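Local coordinates for WbbZ protein (Klebsiella pneumoniae subsp. pneumoniae NTUH-K2044, PDB 6X1L) that is of unknown function but belongs to the polysaccharide pyruvyl transferase family and so probably transfers a pyruvyl group onto a sugar of a polysaccharide, at residues Pro30-Ala33 with Gly34-Val37; Leu81-Glu84 with Gly85-Ile89; Met213-Phe216 with Leu217-Tyr220; Tyr244-Ser247 with Tyr248-Glu252. One frame throughout, in Å; residues are numbered along the deposited sequence.

How the contacts relate
All four contacts are local, and three sit at the N-terminal ends of helices: contact 1 at helix 33-48 and contact 2 at helix 84-92, both following strands of the six-stranded parallel sheet, and contact 4 at helix 250-259, after a strand of the four-stranded one. Contact 3 ends helix 203-218 and is wholly buried, with aromatic and apolar packing; contact 1 is partly buried, while contacts 2 and 4 lie at the surface and are mostly polar. Packing joins the two sheet systems: Met-213 SE lies 3.5 Å from Ala-33 O, linking contacts 1 and 3, and Leu-81 CG lies 3.9 Å from Tyr-248 CE1, linking contacts 2 and 4.

Contact 1: Pro30-Ala33 with Gly34-Val37; sequences PGNA and GDGV
Asn-32 and Asp-35 form a capping box at the start of helix 33-48, where the loop leaving strand 23-27 of the parallel sheet turns into the helix. The evidence is reciprocal, though neither bond is straight. Asn-32 OD1 takes the amide of Gly-34 at 2.8 Å, a weak bond with an N-H...O angle of 125°, and in return Asp-35 OD2 accepts weakly from Asn-32 N at 3.3 Å. The Asn-32 amide owes its reach to a first torsion of 60°, which lodges CG between the backbone N and the carbonyl carbon and folds OD1 over the opening turn. Asp-35 turns its carboxylate back along the incoming loop, and its other oxygen, OD1, receives a weak bond from Asn-29.

The backbone adds to the cap. Asn-32 O is shared by two amides, Gly-36 N at 3.3 Å in the carbonyl plane and, weakly, Asp-35 N at 2.9 Å. One residue on, Ala-33 O accepts from Val-37 N at 3.1 Å, continuing the i to i+4 pattern begun by Gly-36 N. Ala-33 points its methyl away from the turn, against Ser-209 and Met-213 of helix 203-218, and Val-37 meets that same helix through Thr-210 and Met-213. The first turn thereby packs on helix 203-218, a placing consistent with the two-domain layout of the GT-B clan. Gly-31 holds the loop close to the box: its O accepts from Trp-200 NE1, and its CA approaches Asp-35 OD2 to 3.2 Å.

Contact 2: Leu81-Glu84 with Gly85-Ile89; sequences LYSE and GHDFI
Asp-87 N reaches back to Ser-83 O at 2.9 Å and Phe-88 N to Glu-84 O at 3.0 Å, two i to i+4 bonds that set up the first turn of helix 84-92. This helix follows strand 67-71 of a parallel alpha/beta sheet of strand order 2-1-3-4-5-6, consistent with the Rossmann-like domains of the GT-B clan.

Ser-83 occupies the N-cap position, yet its side chain makes no capping bond, and OG stays 4.2 Å from Asp-87 OD2. The amide of Gly-85, which an N-cap side chain often takes, is instead bonded to Asn-76 OD1, so a residue from earlier in the same loop does part of the capping. The bond from CA to CB of Asp-87 points toward the preceding residues; its first torsion of -69° sets CG beside its own N, and CG lies 3.2 Å from Ser-83 O. Both carboxylate oxygens are also near that carbonyl, but as acceptors they cannot bond to it.

The carboxylate is engaged by its neighbour His-86. The imidazole is stacked on the ring of Tyr-109, whose hydroxyl is bonded to Tyr-82 O, an arrangement that would help fix the rotation of the histidine. On another side of the turn, Phe-88 sends its ring to Leu-69 of the strand and meets Tyr-56 edge-to-face, while its CB passes 3.6 Å from Glu-84 O. His-86 ND1 donates to Asp-87 OD1 at 3.1 Å, within 10° of the ring plane and on the anti side of the carboxylate, though 23° out of its plane.

Contact 3: Met213-Phe216 with Leu217-Tyr220; sequences MINF and LEEY
Phe-216 and Tyr-220 meet obliquely at the C-terminal end of helix 203-218, their centroids 5.0 Å apart and their planes at 47°, which is neither a stack nor an edge-to-face pair. Between the rings the nearest atoms are Tyr-220 CE2 and Phe-216 CZ, 3.5 Å apart, CE2 lying over one face toward the rim. The first torsions explain the meeting. Phe-216 has CG anti to its N (175°), whereas Tyr-220, already in strand 220-225, carries CG beside its N and turns its ring back over the last turn. In doing so the tyrosine presents its edge to the Phe-216 carbonyl, with CD2 3.2 Å from O.

Leu-217 leans on the phenylalanine from another side, CD2 to CD2 at 3.9 Å, and continues to Leu-233 of helix 228-236. Glu-218 N bonds to Ile-214 O at 2.9 Å, with the donor nearly in line with the C=O bond, and the glutamate chain then runs back past Ile-214, whose CG2 is 3.7 Å from OE1. Its carboxylate is held by Ser-161 OG and the amide of Leu-162.

The short turn from helix to strand completes a beta-alpha-beta crossover from strand 167-172 to its parallel neighbour, and Tyr-199 of the second subunit packs on Phe-216. Water 1 donates to Phe-216 O at 2.7 Å and to Glu-219 OE1 at 2.8 Å. Aromatic and apolar contacts thus make up much of this wholly buried helix end, while water 1 gives the buried Phe-216 carbonyl a donor, and Ser-161 and Leu-162 provide donors for the buried Glu-218 carboxylate.

Contact 4: Tyr244-Ser247 with Tyr248-Glu252; sequences YPNS and YYKNE
Asn-246 and Asn-251 stack their side-chain amides, planes 21° apart, with Asn-246 OD1 lying 3.3 Å from Asn-251 CG. Beside this pair, Ser-247 OG meets the edge of the Tyr-248 ring, 3.4 Å from CD1, and water 3 lies over one face of Tyr-249, off toward the rim.

The stack belongs to the N-terminal cap of helix 250-259, at the end of the loop that leaves strand 240-243. A first torsion of 58° brings the Asn-246 amide across the turn, where OD1 accepts from Asn-251 N at 3.0 Å on a lone pair and in the carbonyl plane. Asn-251 ND2 donates in plane to Tyr-244 O at 2.9 Å, and also to Asp-226 O, which ties the helix to two loops. Lys-250 N bonds to Ser-247 O at 3.2 Å from above the carbonyl plane, and the bent lysine chain runs alongside that oxygen before CE comes within 3.3 Å of Asn-246 ND2.

Water completes the cap: water 2 accepts from Asn-246 N and Glu-252 N, and water 3 donates to Asn-246 O at 2.7 Å while accepting from Tyr-249 N. The amides of Tyr-249, Lys-250, Asn-251 and Glu-252 are served in turn by water 3, the Ser-247 carbonyl, the Asn-246 side chain and water 2, so the capping is done largely by the preceding loop and solvent.

Contact 1: Pro30-Ala33 with Gly34-Val37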
ATOM      1  N   PRO A  30       0.433 -15.490   4.715  1.00 62.25           N
ATOM      2  CA  PRO A  30      -0.534 -14.388   4.752  1.00 66.46           C
ATOM      3  C   PRO A  30      -0.396 -13.572   6.029  1.00 61.61           C
ATOM      4  O   PRO A  30       0.137 -14.030   7.042  1.00 57.47           O
ATOM      5  CB  PRO A  30      -1.894 -15.097   4.705  1.00 68.36           C
ATOM      6  CG  PRO A  30      -1.593 -16.516   4.309  1.00 69.05           C
ATOM      7  CD  PRO A  30      -0.223 -16.800   4.827  1.00 67.61           C
ATOM      8  N   GLY A  31      -0.877 -12.341   5.964  1.00 55.72           N
ATOM      9  CA  GLY A  31      -0.851 -11.472   7.121  1.00 47.93           C
ATOM     10  C   GLY A  31      -0.837 -10.016   6.700  1.00 52.19           C
ATOM     11  O   GLY A  31      -1.268  -9.672   5.605  1.00 55.73           O
ATOM     12  N   ASN A  32      -0.327  -9.176   7.599  1.00 48.72           N
ATOM     13  CA  ASN A  32      -0.332  -7.737   7.386  1.00 50.29           C
ATOM     14  C   ASN A  32       0.848  -7.345   6.499  1.00 46.88           C
ATOM     15  O   ASN A  32       1.533  -8.193   5.920  1.00 49.55           O
ATOM     16  CB  ASN A  32      -0.348  -7.001   8.727  1.00 46.04           C
ATOM     17  CG  ASN A  32       0.859  -7.308   9.600  1.00 53.50           C
ATOM     18  OD1 ASN A  32       1.983  -7.454   9.118  1.00 52.31           O
ATOM     19  ND2 ASN A  32       0.628  -7.385  10.901  1.00 50.92           N
ATOM     20  N   ALA A  33       1.093  -6.039   6.378  1.00 47.46           N
ATOM     21  CA  ALA A  33       2.142  -5.550   5.492  1.00 43.00           C
ATOM     22  C   ALA A  33       3.535  -5.940   5.963  1.00 45.50           C
ATOM     23  O   ALA A  33       4.466  -5.961   5.149  1.00 46.49           O
ATOM     24  CB  ALA A  33       2.036  -4.029   5.349  1.00 43.09           C
ATOM     25  N   GLY A  34       3.704  -6.234   7.254  1.00 51.38           N
ATOM     26  CA  GLY A  34       4.941  -6.854   7.700  1.00 48.43           C
ATOM     27  C   GLY A  34       5.205  -8.164   6.986  1.00 51.08           C
ATOM     28  O   GLY A  34       6.331  -8.446   6.571  1.00 54.03           O
ATOM     29  N   ASP A  35       4.161  -8.977   6.813  1.00 46.22           N
ATOM     30  CA  ASP A  35       4.302 -10.225   6.080  1.00 46.43           C
ATOM     31  C   ASP A  35       4.550 -10.000   4.595  1.00 52.37           C
ATOM     32  O   ASP A  35       5.121 -10.875   3.936  1.00 50.21           O
ATOM     33  CB  ASP A  35       3.062 -11.081   6.301  1.00 48.08           C
ATOM     34  CG  ASP A  35       2.998 -11.630   7.712  1.00 61.25           C
ATOM     35  OD1 ASP A  35       3.893 -12.423   8.072  1.00 60.06           O
ATOM     36  OD2 ASP A  35       2.085 -11.242   8.473  1.00 63.49           O
ATOM     37  N   GLY A  36       4.140  -8.850   4.057  1.00 42.45           N
ATOM     38  CA  GLY A  36       4.529  -8.510   2.702  1.00 45.93           C
ATOM     39  C   GLY A  36       6.005  -8.200   2.576  1.00 43.35           C
ATOM     40  O   GLY A  36       6.601  -8.424   1.518  1.00 44.18           O
ATOM     41  N   VAL A  37       6.612  -7.668   3.638  1.00 40.49           N
ATOM     42  CA  VAL A  37       8.053  -7.432   3.635  1.00 45.66           C
ATOM     43  C   VAL A  37       8.813  -8.753   3.597  1.00 41.78           C
ATOM     44  O   VAL A  37       9.820  -8.885   2.890  1.00 42.27           O
ATOM     45  CB  VAL A  37       8.456  -6.586   4.857  1.00 43.92           C
ATOM     46  CG1 VAL A  37       9.949  -6.338   4.854  1.00 41.81           C
ATOM     47  CG2 VAL A  37       7.679  -5.266   4.869  1.00 44.23           C
TER

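Contact 2: Leu81-Glu84 with Gly85-Ile89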
ATOM      1  N   LEU A  81      -2.978 -18.263  19.391  1.00 80.31           N
ATOM      2  CA  LEU A  81      -3.099 -16.974  18.717  1.00 73.17           C
ATOM      3  C   LEU A  81      -3.646 -17.150  17.301  1.00 77.59           C
ATOM      4  O   LEU A  81      -4.757 -16.696  17.025  1.00 78.29           O
ATOM      5  CB  LEU A  81      -1.755 -16.248  18.689  1.00 71.34           C
ATOM      6  CG  LEU A  81      -1.509 -15.185  19.761  1.00 81.68           C
ATOM      7  CD1 LEU A  81      -0.366 -14.272  19.342  1.00 81.88           C
ATOM      8  CD2 LEU A  81      -2.774 -14.382  20.027  1.00 88.87           C
ATOM      9  N   TYR A  82      -2.898 -17.782  16.403  1.00 70.88           N
ATOM     10  CA  TYR A  82      -3.321 -17.970  15.023  1.00 70.78           C
ATOM     11  C   TYR A  82      -3.288 -19.451  14.676  1.00 72.79           C
ATOM     12  O   TYR A  82      -2.401 -20.186  15.127  1.00 68.88           O
ATOM     13  CB  TYR A  82      -2.424 -17.198  14.049  1.00 77.03           C
ATOM     14  CG  TYR A  82      -2.012 -15.825  14.530  1.00 83.33           C
ATOM     15  CD1 TYR A  82      -2.838 -14.726  14.346  1.00 88.82           C
ATOM     16  CD2 TYR A  82      -0.788 -15.630  15.157  1.00 85.74           C
ATOM     17  CE1 TYR A  82      -2.458 -13.467  14.782  1.00 90.70           C
ATOM     18  CE2 TYR A  82      -0.400 -14.379  15.595  1.00 87.34           C
ATOM     19  CZ  TYR A  82      -1.237 -13.302  15.406  1.00 91.83           C
ATOM     20  OH  TYR A  82      -0.848 -12.058  15.843  1.00 97.48           O
ATOM     21  N   SER A  83      -4.246 -19.880  13.857  1.00 68.94           N
ATOM     22  CA  SER A  83      -4.330 -21.262  13.414  1.00 76.72           C
ATOM     23  C   SER A  83      -4.298 -21.413  11.900  1.00 80.23           C
ATOM     24  O   SER A  83      -4.357 -22.546  11.408  1.00 79.84           O
ATOM     25  CB  SER A  83      -5.604 -21.917  13.967  1.00 81.28           C
ATOM     26  OG  SER A  83      -6.764 -21.241  13.514  1.00 85.91           O
ATOM     27  N   GLU A  84      -4.199 -20.315  11.148  1.00 81.40           N
ATOM     28  CA  GLU A  84      -4.260 -20.402   9.691  1.00 81.99           C
ATOM     29  C   GLU A  84      -3.056 -21.153   9.129  1.00 74.41           C
ATOM     30  O   GLU A  84      -3.209 -22.078   8.323  1.00 74.21           O
ATOM     31  CB  GLU A  84      -4.354 -19.002   9.085  1.00 87.20           C
ATOM     32  CG  GLU A  84      -4.552 -18.987   7.577  1.00 94.78           C
ATOM     33  CD  GLU A  84      -4.744 -17.584   7.025  1.00104.54           C
ATOM     34  OE1 GLU A  84      -4.562 -16.613   7.790  1.00105.56           O
ATOM     35  OE2 GLU A  84      -5.079 -17.454   5.828  1.00105.42           O
ATOM     36  N   GLY A  85      -1.847 -20.762   9.535  1.00 68.11           N
ATOM     37  CA  GLY A  85      -0.658 -21.453   9.064  1.00 70.24           C
ATOM     38  C   GLY A  85      -0.590 -22.896   9.525  1.00 68.97           C
ATOM     39  O   GLY A  85      -0.119 -23.766   8.787  1.00 72.69           O
ATOM     40  N   HIS A  86      -1.056 -23.169  10.745  1.00 69.60           N
ATOM     41  CA  HIS A  86      -1.069 -24.538  11.247  1.00 72.03           C
ATOM     42  C   HIS A  86      -2.016 -25.413  10.437  1.00 76.55           C
ATOM     43  O   HIS A  86      -1.690 -26.563  10.121  1.00 67.90           O
ATOM     44  CB  HIS A  86      -1.458 -24.541  12.726  1.00 73.88           C
ATOM     45  CG  HIS A  86      -1.817 -25.893  13.258  1.00 77.35           C
ATOM     46  ND1 HIS A  86      -3.093 -26.408  13.183  1.00 79.69           N
ATOM     47  CD2 HIS A  86      -1.068 -26.833  13.884  1.00 74.04           C
ATOM     48  CE1 HIS A  86      -3.115 -27.609  13.733  1.00 80.24           C
ATOM     49  NE2 HIS A  86      -1.899 -27.890  14.167  1.00 76.53           N
ATOM     50  N   ASP A  87      -3.190 -24.883  10.083  1.00 74.51           N
ATOM     51  CA  ASP A  87      -4.148 -25.662   9.303  1.00 79.19           C
ATOM     52  C   ASP A  87      -3.653 -25.883   7.880  1.00 77.56           C
ATOM     53  O   ASP A  87      -3.871 -26.954   7.304  1.00 83.07           O
ATOM     54  CB  ASP A  87      -5.510 -24.968   9.297  1.00 87.88           C
ATOM     55  CG  ASP A  87      -6.190 -25.003  10.654  1.00 92.01           C
ATOM     56  OD1 ASP A  87      -5.662 -25.667  11.571  1.00 90.53           O
ATOM     57  OD2 ASP A  87      -7.255 -24.364  10.802  1.00 96.13           O
ATOM     58  N   PHE A  88      -2.991 -24.882   7.292  1.00 75.79           N
ATOM     59  CA  PHE A  88      -2.477 -25.041   5.935  1.00 76.00           C
ATOM     60  C   PHE A  88      -1.437 -26.152   5.864  1.00 70.43           C
ATOM     61  O   PHE A  88      -1.459 -26.977   4.944  1.00 68.52           O
ATOM     62  CB  PHE A  88      -1.876 -23.728   5.434  1.00 71.34           C
ATOM     63  CG  PHE A  88      -1.350 -23.808   4.029  1.00 75.70           C
ATOM     64  CD1 PHE A  88      -2.197 -23.615   2.949  1.00 77.71           C
ATOM     65  CD2 PHE A  88      -0.015 -24.085   3.785  1.00 73.20           C
ATOM     66  CE1 PHE A  88      -1.721 -23.695   1.654  1.00 78.79           C
ATOM     67  CE2 PHE A  88       0.468 -24.168   2.491  1.00 71.73           C
ATOM     68  CZ  PHE A  88      -0.386 -23.973   1.424  1.00 74.38           C
ATOM     69  N   ILE A  89      -0.515 -26.183   6.825  1.00 65.91           N
ATOM     70  CA  ILE A  89       0.549 -27.177   6.789  1.00 64.93           C
ATOM     71  C   ILE A  89      -0.008 -28.569   7.054  1.00 74.99           C
ATOM     72  O   ILE A  89       0.346 -29.533   6.366  1.00 75.73           O
ATOM     73  CB  ILE A  89       1.654 -26.802   7.790  1.00 63.94           C
ATOM     74  CG1 ILE A  89       2.315 -25.487   7.369  1.00 63.08           C
ATOM     75  CG2 ILE A  89       2.682 -27.912   7.892  1.00 70.10           C
ATOM     76  CD1 ILE A  89       3.438 -25.046   8.279  1.00 71.18           C
TER

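Contact 3: Met213-Phe216 with Leu217-Tyr220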
HETATM    1  N   MSE A 213       5.645   1.273   2.825  1.00 43.89           N
HETATM    2  CA  MSE A 213       6.095   1.346   4.209  1.00 37.40           C
HETATM    3  C   MSE A 213       7.444   2.045   4.299  1.00 40.94           C
HETATM    4  O   MSE A 213       7.666   2.885   5.172  1.00 41.45           O
HETATM    5  CB  MSE A 213       6.196  -0.055   4.825  1.00 39.57           C
HETATM    6  CG  MSE A 213       4.876  -0.823   4.879  1.00 38.38           C
HETATM    7 SE   MSE A 213       5.210  -2.602   5.671  0.67 55.32          SE
HETATM    8  CE  MSE A 213       5.327  -2.067   7.535  1.00 52.28           C
ATOM      9  N   ILE A 214       8.343   1.687   3.380  1.00 43.63           N
ATOM     10  CA  ILE A 214       9.667   2.302   3.351  1.00 42.57           C
ATOM     11  C   ILE A 214       9.567   3.788   3.016  1.00 43.22           C
ATOM     12  O   ILE A 214      10.221   4.623   3.656  1.00 49.53           O
ATOM     13  CB  ILE A 214      10.579   1.553   2.363  1.00 47.82           C
ATOM     14  CG1 ILE A 214      10.968   0.185   2.935  1.00 48.74           C
ATOM     15  CG2 ILE A 214      11.817   2.383   2.031  1.00 43.93           C
ATOM     16  CD1 ILE A 214      11.870  -0.618   2.035  1.00 48.04           C
ATOM     17  N   ASN A 215       8.753   4.146   2.010  1.00 43.65           N
ATOM     18  CA  ASN A 215       8.555   5.559   1.684  1.00 43.24           C
ATOM     19  C   ASN A 215       8.118   6.347   2.907  1.00 49.90           C
ATOM     20  O   ASN A 215       8.599   7.461   3.145  1.00 54.06           O
ATOM     21  CB  ASN A 215       7.512   5.723   0.579  1.00 42.71           C
ATOM     22  CG  ASN A 215       7.982   5.208  -0.761  1.00 46.28           C
ATOM     23  OD1 ASN A 215       9.179   5.075  -1.014  1.00 52.78           O
ATOM     24  ND2 ASN A 215       7.031   4.922  -1.635  1.00 45.44           N
ATOM     25  N   PHE A 216       7.190   5.787   3.687  1.00 46.74           N
ATOM     26  CA  PHE A 216       6.712   6.469   4.882  1.00 44.67           C
ATOM     27  C   PHE A 216       7.850   6.703   5.864  1.00 50.61           C
ATOM     28  O   PHE A 216       8.031   7.816   6.373  1.00 45.44           O
ATOM     29  CB  PHE A 216       5.596   5.651   5.532  1.00 47.08           C
ATOM     30  CG  PHE A 216       5.120   6.210   6.841  1.00 53.27           C
ATOM     31  CD1 PHE A 216       4.177   7.230   6.871  1.00 50.20           C
ATOM     32  CD2 PHE A 216       5.618   5.724   8.043  1.00 50.95           C
ATOM     33  CE1 PHE A 216       3.735   7.752   8.070  1.00 51.47           C
ATOM     34  CE2 PHE A 216       5.180   6.247   9.250  1.00 56.01           C
ATOM     35  CZ  PHE A 216       4.237   7.261   9.261  1.00 59.86           C
ATOM     36  N   LEU A 217       8.645   5.663   6.124  1.00 46.12           N
ATOM     37  CA  LEU A 217       9.658   5.739   7.170  1.00 45.09           C
ATOM     38  C   LEU A 217      10.845   6.600   6.765  1.00 46.17           C
ATOM     39  O   LEU A 217      11.479   7.215   7.630  1.00 52.45           O
ATOM     40  CB  LEU A 217      10.133   4.328   7.528  1.00 44.23           C
ATOM     41  CG  LEU A 217       9.065   3.406   8.114  1.00 46.28           C
ATOM     42  CD1 LEU A 217       9.567   1.966   8.139  1.00 42.75           C
ATOM     43  CD2 LEU A 217       8.689   3.870   9.514  1.00 43.98           C
ATOM     44  N   GLU A 218      11.168   6.649   5.467  1.00 51.00           N
ATOM     45  CA  GLU A 218      12.358   7.367   5.011  1.00 52.48           C
ATOM     46  C   GLU A 218      12.379   8.819   5.479  1.00 53.35           C
ATOM     47  O   GLU A 218      13.458   9.382   5.706  1.00 54.05           O
ATOM     48  CB  GLU A 218      12.451   7.324   3.485  1.00 55.54           C
ATOM     49  CG  GLU A 218      13.001   6.029   2.903  1.00 53.74           C
ATOM     50  CD  GLU A 218      13.026   6.043   1.380  1.00 56.88           C
ATOM     51  OE1 GLU A 218      11.960   5.846   0.758  1.00 58.43           O
ATOM     52  OE2 GLU A 218      14.111   6.267   0.801  1.00 62.42           O
ATOM     53  N   GLU A 219      11.211   9.441   5.625  1.00 51.42           N
ATOM     54  CA  GLU A 219      11.129  10.871   5.903  1.00 52.05           C
ATOM     55  C   GLU A 219      11.211  11.203   7.388  1.00 58.50           C
ATOM     56  O   GLU A 219      11.130  12.384   7.745  1.00 58.00           O
ATOM     57  CB  GLU A 219       9.835  11.442   5.309  1.00 52.49           C
ATOM     58  CG  GLU A 219       9.832  11.465   3.785  1.00 52.21           C
ATOM     59  CD  GLU A 219       8.580  12.102   3.191  1.00 61.56           C
ATOM     60  OE1 GLU A 219       7.460  11.606   3.452  1.00 58.02           O
ATOM     61  OE2 GLU A 219       8.720  13.107   2.462  1.00 63.16           O
ATOM     62  N   TYR A 220      11.379  10.207   8.253  1.00 57.91           N
ATOM     63  CA  TYR A 220      11.468  10.417   9.690  1.00 62.66           C
ATOM     64  C   TYR A 220      12.885  10.158  10.185  1.00 61.03           C
ATOM     65  O   TYR A 220      13.632   9.366   9.604  1.00 55.77           O
ATOM     66  CB  TYR A 220      10.501   9.505  10.448  1.00 58.20           C
ATOM     67  CG  TYR A 220       9.040   9.838  10.256  1.00 59.22           C
ATOM     68  CD1 TYR A 220       8.413  10.789  11.054  1.00 61.46           C
ATOM     69  CD2 TYR A 220       8.281   9.191   9.289  1.00 52.28           C
ATOM     70  CE1 TYR A 220       7.075  11.091  10.888  1.00 58.56           C
ATOM     71  CE2 TYR A 220       6.946   9.483   9.117  1.00 52.30           C
ATOM     72  CZ  TYR A 220       6.345  10.433   9.916  1.00 57.76           C
ATOM     73  OH  TYR A 220       5.015  10.723   9.743  1.00 63.88           O
TER
HETATM   74  O   HOH W   1       6.750  10.003   5.588  1.00 44.08           O

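Contact 4: Tyr244-Ser247 with Tyr248-Glu252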
ATOM      1  N   TYR A 244       9.389  -1.692  20.983  1.00 59.77           N
ATOM      2  CA  TYR A 244       8.658  -2.065  22.188  1.00 61.51           C
ATOM      3  C   TYR A 244       8.188  -3.520  22.127  1.00 58.31           C
ATOM      4  O   TYR A 244       7.963  -4.064  21.040  1.00 52.38           O
ATOM      5  CB  TYR A 244       7.447  -1.146  22.392  1.00 56.29           C
ATOM      6  CG  TYR A 244       7.819   0.262  22.806  1.00 64.37           C
ATOM      7  CD1 TYR A 244       8.311   1.174  21.881  1.00 58.75           C
ATOM      8  CD2 TYR A 244       7.678   0.677  24.124  1.00 68.01           C
ATOM      9  CE1 TYR A 244       8.653   2.459  22.259  1.00 68.14           C
ATOM     10  CE2 TYR A 244       8.015   1.959  24.508  1.00 75.56           C
ATOM     11  CZ  TYR A 244       8.501   2.845  23.572  1.00 71.89           C
ATOM     12  OH  TYR A 244       8.839   4.120  23.954  1.00 76.37           O
ATOM     13  N   PRO A 245       8.018  -4.172  23.275  1.00 59.89           N
ATOM     14  CA  PRO A 245       7.711  -5.606  23.281  1.00 62.28           C
ATOM     15  C   PRO A 245       6.235  -5.896  23.027  1.00 64.50           C
ATOM     16  O   PRO A 245       5.381  -5.008  22.993  1.00 67.65           O
ATOM     17  CB  PRO A 245       8.113  -6.043  24.693  1.00 62.05           C
ATOM     18  CG  PRO A 245       7.913  -4.827  25.523  1.00 65.88           C
ATOM     19  CD  PRO A 245       8.245  -3.652  24.637  1.00 59.04           C
ATOM     20  N   ASN A 246       5.962  -7.184  22.827  1.00 54.02           N
ATOM     21  CA  ASN A 246       4.617  -7.739  22.791  1.00 55.52           C
ATOM     22  C   ASN A 246       4.671  -9.113  23.458  1.00 70.37           C
ATOM     23  O   ASN A 246       5.644  -9.458  24.137  1.00 67.98           O
ATOM     24  CB  ASN A 246       4.082  -7.792  21.352  1.00 61.88           C
ATOM     25  CG  ASN A 246       4.960  -8.615  20.432  1.00 71.73           C
ATOM     26  OD1 ASN A 246       6.053  -9.040  20.812  1.00 73.60           O
ATOM     27  ND2 ASN A 246       4.490  -8.836  19.210  1.00 66.57           N
ATOM     28  N   SER A 247       3.631  -9.916  23.256  1.00 67.03           N
ATOM     29  CA  SER A 247       3.514 -11.170  23.983  1.00 68.79           C
ATOM     30  C   SER A 247       4.328 -12.275  23.306  1.00 60.71           C
ATOM     31  O   SER A 247       4.833 -12.126  22.189  1.00 57.05           O
ATOM     32  CB  SER A 247       2.047 -11.577  24.105  1.00 65.79           C
ATOM     33  OG  SER A 247       1.440 -11.675  22.831  1.00 70.61           O
ATOM     34  N   TYR A 248       4.463 -13.397  24.013  1.00 66.74           N
ATOM     35  CA  TYR A 248       5.172 -14.577  23.518  1.00 68.99           C
ATOM     36  C   TYR A 248       6.624 -14.279  23.149  1.00 66.43           C
ATOM     37  O   TYR A 248       7.225 -15.011  22.355  1.00 69.11           O
ATOM     38  CB  TYR A 248       4.442 -15.193  22.317  1.00 74.40           C
ATOM     39  CG  TYR A 248       3.096 -15.799  22.651  1.00 83.62           C
ATOM     40  CD1 TYR A 248       1.934 -15.037  22.604  1.00 89.65           C
ATOM     41  CD2 TYR A 248       2.988 -17.137  23.002  1.00 82.56           C
ATOM     42  CE1 TYR A 248       0.702 -15.596  22.907  1.00 93.80           C
ATOM     43  CE2 TYR A 248       1.767 -17.702  23.305  1.00 91.16           C
ATOM     44  CZ  TYR A 248       0.627 -16.930  23.257  1.00 94.88           C
ATOM     45  OH  TYR A 248      -0.588 -17.501  23.560  1.00100.51           O
ATOM     46  N   TYR A 249       7.191 -13.202  23.698  1.00 64.31           N
ATOM     47  CA  TYR A 249       8.577 -12.806  23.435  1.00 51.86           C
ATOM     48  C   TYR A 249       8.862 -12.687  21.941  1.00 54.97           C
ATOM     49  O   TYR A 249       9.986 -12.911  21.491  1.00 59.47           O
ATOM     50  CB  TYR A 249       9.557 -13.778  24.101  1.00 58.52           C
ATOM     51  CG  TYR A 249       9.527 -13.682  25.602  1.00 61.48           C
ATOM     52  CD1 TYR A 249       8.655 -14.462  26.350  1.00 60.38           C
ATOM     53  CD2 TYR A 249      10.353 -12.791  26.273  1.00 69.35           C
ATOM     54  CE1 TYR A 249       8.620 -14.369  27.729  1.00 60.42           C
ATOM     55  CE2 TYR A 249      10.327 -12.691  27.649  1.00 73.44           C
ATOM     56  CZ  TYR A 249       9.458 -13.482  28.372  1.00 65.68           C
ATOM     57  OH  TYR A 249       9.427 -13.379  29.742  1.00 70.88           O
ATOM     58  N   LYS A 250       7.841 -12.313  21.164  1.00 56.68           N
ATOM     59  CA  LYS A 250       7.981 -12.293  19.712  1.00 60.91           C
ATOM     60  C   LYS A 250       8.952 -11.205  19.266  1.00 62.46           C
ATOM     61  O   LYS A 250       9.899 -11.474  18.517  1.00 63.55           O
ATOM     62  CB  LYS A 250       6.612 -12.097  19.058  1.00 74.11           C
ATOM     63  CG  LYS A 250       5.721 -13.335  19.089  1.00 82.92           C
ATOM     64  CD  LYS A 250       4.250 -12.962  19.236  1.00 85.81           C
ATOM     65  CE  LYS A 250       3.813 -11.941  18.200  1.00 89.29           C
ATOM     66  NZ  LYS A 250       2.442 -11.422  18.482  1.00 92.65           N
ATOM     67  N   ASN A 251       8.726  -9.967  19.706  1.00 59.25           N
ATOM     68  CA  ASN A 251       9.637  -8.884  19.347  1.00 53.72           C
ATOM     69  C   ASN A 251      10.992  -9.047  20.029  1.00 55.75           C
ATOM     70  O   ASN A 251      12.039  -8.934  19.380  1.00 53.05           O
ATOM     71  CB  ASN A 251       9.013  -7.533  19.707  1.00 49.51           C
ATOM     72  CG  ASN A 251       7.837  -7.174  18.814  1.00 48.51           C
ATOM     73  OD1 ASN A 251       7.586  -7.832  17.805  1.00 46.75           O
ATOM     74  ND2 ASN A 251       7.120  -6.112  19.176  1.00 51.36           N
ATOM     75  N   GLU A 252      10.992  -9.323  21.335  1.00 58.27           N
ATOM     76  CA  GLU A 252      12.242  -9.345  22.091  1.00 64.03           C
ATOM     77  C   GLU A 252      13.210 -10.399  21.560  1.00 64.08           C
ATOM     78  O   GLU A 252      14.423 -10.163  21.504  1.00 56.44           O
ATOM     79  CB  GLU A 252      11.955  -9.579  23.576  1.00 59.42           C
ATOM     80  CG  GLU A 252      13.190  -9.464  24.467  1.00 71.04           C
ATOM     81  CD  GLU A 252      12.877  -9.637  25.945  1.00 78.63           C
ATOM     82  OE1 GLU A 252      11.681  -9.654  26.305  1.00 81.33           O
ATOM     83  OE2 GLU A 252      13.829  -9.759  26.747  1.00 87.65           O
TER
HETATM   84  O   HOH W   2       8.429  -9.107  22.833  1.00 46.11           O
HETATM   85  O   HOH W   3       6.764 -11.272  25.772  1.00 64.18           O